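Local coordinates for protein major extracellular endoglucanase (Xanthomonas campestris pv. campestris, PDB 4TUF) that hydrolyses internal beta-1,4-glucosidic linkages in cellulose, lichenin and cereal beta-D-glucans, through a glycoside hydrolase family 5 catalytic domain, at residues Thr87-Leu92 with Ala140-Asn145; Asn156-Ala161 with Thr171-Ala176. One frame throughout, in Å; residues are numbered along the deposited sequence.

Contact 1: residues Thr87-Leu92 with Ala140-Asn145; sequences TSLQIL and ANRYKN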
loop_
_atom_site.group_PDB
_atom_site.type_symbol
_atom_site.label_atom_id
_atom_site.label_comp_id
_atom_site.label_asym_id
_atom_site.label_seq_id
_atom_site.Cartn_x
_atom_site.Cartn_y
_atom_site.Cartn_z
ATOM N N THR A 87 -3.255 -24.801 2.193
ATOM C CA THR A 87 -4.320 -23.826 2.382
ATOM C C THR A 87 -3.757 -22.451 2.056
ATOM O O THR A 87 -2.542 -22.270 2.027
ATOM C CB THR A 87 -4.876 -23.851 3.815
ATOM O OG1 THR A 87 -3.938 -23.249 4.715
ATOM C CG2 THR A 87 -5.131 -25.276 4.257
ATOM N N SER A 88 -4.629 -21.483 1.809
ATOM C CA SER A 88 -4.178 -20.141 1.450
ATOM C C SER A 88 -3.324 -19.515 2.553
ATOM O O SER A 88 -2.409 -18.748 2.277
ATOM C CB SER A 88 -5.374 -19.241 1.136
ATOM O OG SER A 88 -6.177 -19.034 2.284
ATOM N N LEU A 89 -3.626 -19.840 3.803
ATOM C CA LEU A 89 -2.817 -19.365 4.917
ATOM C C LEU A 89 -1.390 -19.891 4.796
ATOM O O LEU A 89 -0.421 -19.148 4.960
ATOM C CB LEU A 89 -3.429 -19.794 6.251
ATOM C CG LEU A 89 -2.655 -19.374 7.502
ATOM C CD1 LEU A 89 -2.440 -17.866 7.535
ATOM C CD2 LEU A 89 -3.392 -19.833 8.743
ATOM N N GLN A 90 -1.269 -21.177 4.491
ATOM C CA GLN A 90 0.040 -21.798 4.343
ATOM C C GLN A 90 0.777 -21.273 3.114
ATOM O O GLN A 90 2.003 -21.301 3.065
ATOM C CB GLN A 90 -0.100 -23.316 4.276
ATOM C CG GLN A 90 -0.591 -23.928 5.575
ATOM C CD GLN A 90 -1.032 -25.366 5.412
ATOM O OE1 GLN A 90 -1.297 -25.825 4.301
ATOM N NE2 GLN A 90 -1.115 -26.088 6.522
ATOM N N ILE A 91 0.035 -20.785 2.125
ATOM C CA ILE A 91 0.672 -20.216 0.944
ATOM C C ILE A 91 1.177 -18.811 1.277
ATOM O O ILE A 91 2.268 -18.421 0.864
ATOM C CB ILE A 91 -0.286 -20.191 -0.270
ATOM C CG1 ILE A 91 -0.658 -21.622 -0.666
ATOM C CG2 ILE A 91 0.359 -19.493 -1.460
ATOM C CD1 ILE A 91 -1.567 -21.715 -1.883
ATOM N N LEU A 92 0.391 -18.063 2.046
ATOM C CA LEU A 92 0.830 -16.764 2.542
ATOM C C LEU A 92 2.092 -16.944 3.380
ATOM O O LEU A 92 3.079 -16.228 3.195
ATOM C CB LEU A 92 -0.274 -16.088 3.357
ATOM C CG LEU A 92 -0.001 -14.687 3.919
ATOM C CD1 LEU A 92 0.371 -13.720 2.801
ATOM C CD2 LEU A 92 -1.208 -14.162 4.714
ATOM N N ALA A 140 0.056 -9.767 13.112
ATOM C CA ALA A 140 1.231 -9.303 13.833
ATOM C C ALA A 140 1.825 -10.443 14.649
ATOM O O ALA A 140 3.043 -10.638 14.674
ATOM C CB ALA A 140 0.879 -8.123 14.725
ATOM N N ASN A 141 0.953 -11.206 15.298
ATOM C CA ASN A 141 1.386 -12.323 16.119
ATOM C C ASN A 141 2.104 -13.396 15.310
ATOM O O ASN A 141 3.100 -13.964 15.751
ATOM C CB ASN A 141 0.190 -12.932 16.836
ATOM C CG ASN A 141 0.597 -13.933 17.881
ATOM O OD1 ASN A 141 1.711 -13.882 18.403
ATOM N ND2 ASN A 141 -0.304 -14.852 18.203
ATOM N N ARG A 142 1.605 -13.657 14.111
ATOM C CA ARG A 142 2.134 -14.741 13.298
ATOM C C ARG A 142 3.507 -14.431 12.707
ATOM O O ARG A 142 4.397 -15.274 12.726
ATOM C CB ARG A 142 1.152 -15.072 12.182
ATOM C CG ARG A 142 1.407 -16.394 11.522
ATOM C CD ARG A 142 0.331 -16.695 10.513
ATOM N NE ARG A 142 0.462 -18.046 9.984
ATOM C CZ ARG A 142 -0.130 -19.104 10.518
ATOM N NH1 ARG A 142 -0.889 -18.956 11.590
ATOM N NH2 ARG A 142 0.032 -20.302 9.978
ATOM N N TYR A 143 3.683 -13.215 12.200
ATOM C CA TYR A 143 4.885 -12.885 11.433
ATOM C C TYR A 143 5.874 -11.979 12.166
ATOM O O TYR A 143 6.817 -11.478 11.557
ATOM C CB TYR A 143 4.477 -12.240 10.103
ATOM C CG TYR A 143 3.532 -13.121 9.311
ATOM C CD1 TYR A 143 3.954 -14.347 8.812
ATOM C CD2 TYR A 143 2.214 -12.740 9.080
ATOM C CE1 TYR A 143 3.095 -15.162 8.102
ATOM C CE2 TYR A 143 1.349 -13.552 8.369
ATOM C CZ TYR A 143 1.796 -14.760 7.883
ATOM O OH TYR A 143 0.945 -15.579 7.172
ATOM N N LYS A 144 5.683 -11.788 13.469
ATOM C CA LYS A 144 6.510 -10.845 14.225
ATOM C C LYS A 144 7.982 -11.250 14.301
ATOM O O LYS A 144 8.833 -10.428 14.640
ATOM C CB LYS A 144 5.963 -10.668 15.642
ATOM C CG LYS A 144 6.252 -11.818 16.588
ATOM C CD LYS A 144 5.597 -11.579 17.945
ATOM C CE LYS A 144 5.600 -12.841 18.790
ATOM N NZ LYS A 144 5.114 -14.028 18.022
ATOM N N ASN A 145 8.277 -12.508 13.989
ATOM C CA ASN A 145 9.645 -13.009 14.057
ATOM C C ASN A 145 10.283 -13.126 12.681
ATOM O O ASN A 145 11.436 -13.539 12.565
ATOM C CB ASN A 145 9.688 -14.367 14.761
ATOM C CG ASN A 145 9.406 -14.262 16.252
ATOM O OD1 ASN A 145 9.911 -13.365 16.931
ATOM N ND2 ASN A 145 8.590 -15.179 16.767
#

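Contact 2: residues Asn156-Ala161 with Thr171-Ala176; sequences NEPHGA and TDWNKA. With 2HP (dihydrogenphosphate ion), chain H.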
loop_
_atom_site.group_PDB
_atom_site.type_symbol
_atom_site.label_atom_id
_atom_site.label_comp_id
_atom_site.label_asym_id
_atom_site.label_seq_id
_atom_site.Cartn_x
_atom_site.Cartn_y
_atom_site.Cartn_z
ATOM N N ASN A 156 -6.909 -0.286 4.199
ATOM C CA ASN A 156 -6.764 0.300 2.879
ATOM C C ASN A 156 -7.835 1.306 2.505
ATOM O O ASN A 156 -9.012 1.019 2.591
ATOM C CB ASN A 156 -6.726 -0.808 1.826
ATOM C CG ASN A 156 -6.322 -0.310 0.458
ATOM O OD1 ASN A 156 -5.189 0.080 0.243
ATOM N ND2 ASN A 156 -7.248 -0.338 -0.471
ATOM N N GLU A 157 -7.400 2.468 2.038
ATOM C CA GLU A 157 -8.265 3.440 1.383
ATOM C C GLU A 157 -9.539 3.903 2.080
ATOM O O GLU A 157 -10.626 3.791 1.524
ATOM C CB GLU A 157 -8.534 3.021 -0.051
ATOM C CG GLU A 157 -7.257 2.947 -0.854
ATOM C CD GLU A 157 -7.499 2.837 -2.329
ATOM O OE1 GLU A 157 -8.579 2.373 -2.715
ATOM O OE2 GLU A 157 -6.604 3.213 -3.099
ATOM N N PRO A 158 -9.413 4.482 3.260
ATOM C CA PRO A 158 -10.588 5.022 3.932
ATOM C C PRO A 158 -11.199 6.115 3.080
ATOM O O PRO A 158 -10.486 6.889 2.471
ATOM C CB PRO A 158 -10.010 5.617 5.206
ATOM C CG PRO A 158 -8.804 4.807 5.474
ATOM C CD PRO A 158 -8.235 4.473 4.136
ATOM N N HIS A 159 -12.518 6.161 3.012
ATOM C CA HIS A 159 -13.176 7.160 2.171
ATOM C C HIS A 159 -14.640 7.287 2.560
ATOM O O HIS A 159 -15.072 6.708 3.553
ATOM C CB HIS A 159 -13.049 6.797 0.691
ATOM C CG HIS A 159 -13.624 5.458 0.347
ATOM N ND1 HIS A 159 -12.992 4.272 0.661
ATOM C CD2 HIS A 159 -14.771 5.117 -0.289
ATOM C CE1 HIS A 159 -13.730 3.260 0.241
ATOM N NE2 HIS A 159 -14.812 3.745 -0.344
ATOM N N GLY A 160 -15.400 8.051 1.783
ATOM C CA GLY A 160 -16.826 8.191 2.016
ATOM C C GLY A 160 -17.177 8.795 3.360
ATOM O O GLY A 160 -16.963 9.985 3.597
ATOM N N ALA A 161 -17.708 7.963 4.248
ATOM C CA ALA A 161 -18.193 8.428 5.540
ATOM C C ALA A 161 -17.051 8.627 6.535
ATOM O O ALA A 161 -17.229 9.263 7.576
ATOM C CB ALA A 161 -19.222 7.455 6.094
ATOM N N THR A 171 -17.140 7.331 12.869
ATOM C CA THR A 171 -16.557 7.643 11.569
ATOM C C THR A 171 -15.115 8.157 11.620
ATOM O O THR A 171 -14.462 8.258 10.583
ATOM C CB THR A 171 -17.404 8.695 10.825
ATOM O OG1 THR A 171 -17.487 9.890 11.610
ATOM C CG2 THR A 171 -18.804 8.172 10.558
ATOM N N ASP A 172 -14.619 8.489 12.807
ATOM C CA ASP A 172 -13.281 9.068 12.922
ATOM C C ASP A 172 -12.177 8.034 12.702
ATOM O O ASP A 172 -11.843 7.259 13.597
ATOM C CB ASP A 172 -13.095 9.742 14.284
ATOM C CG ASP A 172 -13.648 11.161 14.317
ATOM O OD1 ASP A 172 -13.985 11.703 13.240
ATOM O OD2 ASP A 172 -13.734 11.738 15.424
ATOM N N TRP A 173 -11.601 8.051 11.507
ATOM C CA TRP A 173 -10.523 7.141 11.144
ATOM C C TRP A 173 -9.289 7.302 12.026
ATOM O O TRP A 173 -8.594 6.323 12.310
ATOM C CB TRP A 173 -10.139 7.343 9.677
ATOM C CG TRP A 173 -8.852 6.688 9.283
ATOM C CD1 TRP A 173 -7.783 7.286 8.687
ATOM C CD2 TRP A 173 -8.494 5.308 9.458
ATOM N NE1 TRP A 173 -6.780 6.370 8.478
ATOM C CE2 TRP A 173 -7.189 5.148 8.943
ATOM C CE3 TRP A 173 -9.147 4.196 10.002
ATOM C CZ2 TRP A 173 -6.522 3.922 8.961
ATOM C CZ3 TRP A 173 -8.481 2.974 10.017
ATOM C CH2 TRP A 173 -7.183 2.851 9.502
ATOM N N ASN A 174 -9.014 8.529 12.461
ATOM C CA ASN A 174 -7.825 8.784 13.275
ATOM C C ASN A 174 -7.832 7.979 14.573
ATOM O O ASN A 174 -6.821 7.396 14.954
ATOM C CB ASN A 174 -7.692 10.276 13.591
ATOM C CG ASN A 174 -8.943 10.854 14.203
ATOM O OD1 ASN A 174 -10.046 10.648 13.693
ATOM N ND2 ASN A 174 -8.786 11.580 15.310
ATOM N N LYS A 175 -8.979 7.934 15.237
ATOM C CA LYS A 175 -9.086 7.205 16.492
ATOM C C LYS A 175 -9.044 5.697 16.269
ATOM O O LYS A 175 -8.463 4.957 17.067
ATOM C CB LYS A 175 -10.367 7.597 17.221
ATOM C CG LYS A 175 -10.495 9.093 17.440
ATOM C CD LYS A 175 -9.287 9.661 18.170
ATOM C CE LYS A 175 -9.312 9.325 19.646
ATOM N NZ LYS A 175 -8.262 10.086 20.376
ATOM N N ALA A 176 -9.660 5.242 15.182
ATOM C CA ALA A 176 -9.639 3.825 14.847
ATOM C C ALA A 176 -8.216 3.372 14.525
ATOM O O ALA A 176 -7.841 2.236 14.813
ATOM C CB ALA A 176 -10.563 3.541 13.692
HETATM P P 2HP H . -13.804 10.523 19.209
HETATM O O1 2HP H . -13.498 9.247 19.964
HETATM O O2 2HP H . -12.709 11.544 19.446
HETATM O O3 2HP H . -13.888 10.231 17.731
HETATM O O4 2HP H . -15.134 11.064 19.690
#

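Contact 1: residues Thr87-Leu92 with Ala140-Asn145
The Arg142 guanidinium has Leu89 over one face. Leu89 CD2 stands 3.5 Å above the guanidinium plane, off its middle. Its nearest atom there is Arg142 NH2, at 3.7 Å. The other methyl, Leu89 CD1, sits 3.8 Å from Arg142 NE; the two methyls thus lie over the NE and NH2 sides of the group. The Tyr143 ring is covered on one face by its own neighbour: Arg142 CG stands over the ring centre. Leu92 reaches the phenol end of this ring. Its CG is 3.5 Å from Tyr143 OH, and CD2 is at a similar range. Leu92 comes in at a slant to the tyrosine.

The leucine and the arginine reach toward each other from the two helices. Arg142 CG is anti to the backbone N (chi1 -164°), and the chain runs extended to NE, which carries the guanidinium to Leu89. The contact joins two helices of the (beta/alpha)8 barrel, 88-102 and 129-143, which follow the second and third barrel strands. It meets the first at its start and the second near its end. Thr87 is the N-cap of helix 88-102 and forms a capping box with Gln90. Thr87 N donates to Gln90 OE1 at 3.1 Å, from above the carbonyl plane. The return bond, Gln90 N to Thr87 OG1, is weak. Asp93 holds both polar ends: OD2 makes a salt bridge with Arg142 NH2, and OD1 is hydrogen-bonded to Tyr143 OH.

Contact 2: residues Asn156-Ala161 with Thr171-Ala176
Thr171 OG1 is hydrogen-bonded to Asn168 ND2 and to Thr163 OG1, while Thr171 CB packs 3.3 Å from Ala161 O. The segments belong to the loop after the fourth strand of the (beta/alpha)8 barrel and to the start of helix 173-187, which follows it. Asp172 is the N-cap residue, but its side chain makes no capping bond. Its OD1 is instead hydrogen-bonded to Thr163 OG1 and Thr166 OG1, so Thr163 ties both residues before the helix to the loop. The other oxygen, Asp172 OD2, lies 2.8 Å from O3 of a dihydrogenphosphate ion. Lys175 CG and CE line the same ion.

Glu157 is probably the proton donor. A hydrogen bond from His159 ND1 to the backbone oxygen Glu157 O (2.6 Å) braces the loop at this residue. Its N-H...O angle is 163°, and the acceptor lies close to the imidazole plane.

Pro158 makes the apolar part of the contact. With chi1 at 167°, Trp173 points its CG away from the backbone N, which turns the indole face to the proline. The indole N-H, at NE1, donates to Glu196 O. Pro158 CG makes a CH-pi contact, 3.9 Å from the centroid of the Trp173 five-membered ring and 11° off its normal.

How the contacts relate
Read from the N terminus, contact 1 is complete before the first residue of contact 2, and the two neither nest nor cross. From helix 88-102 the chain runs through strand 105-110 and a long loop into helix 129-143, where contact 1 shuts a span of 47 residues. It ties two helices of the barrel's outer layer together. Strand 149-153 then leads to the second contact. There residues 156-161 meet 171-176 around a short loop of nine residues, fastening the loop that carries the probable proton donor to the start of helix 173-187. That helix also touches helix 129-143, through Val184 and Val187. The contact centres are about 26 Å apart, and their nearest atoms about 14 Å.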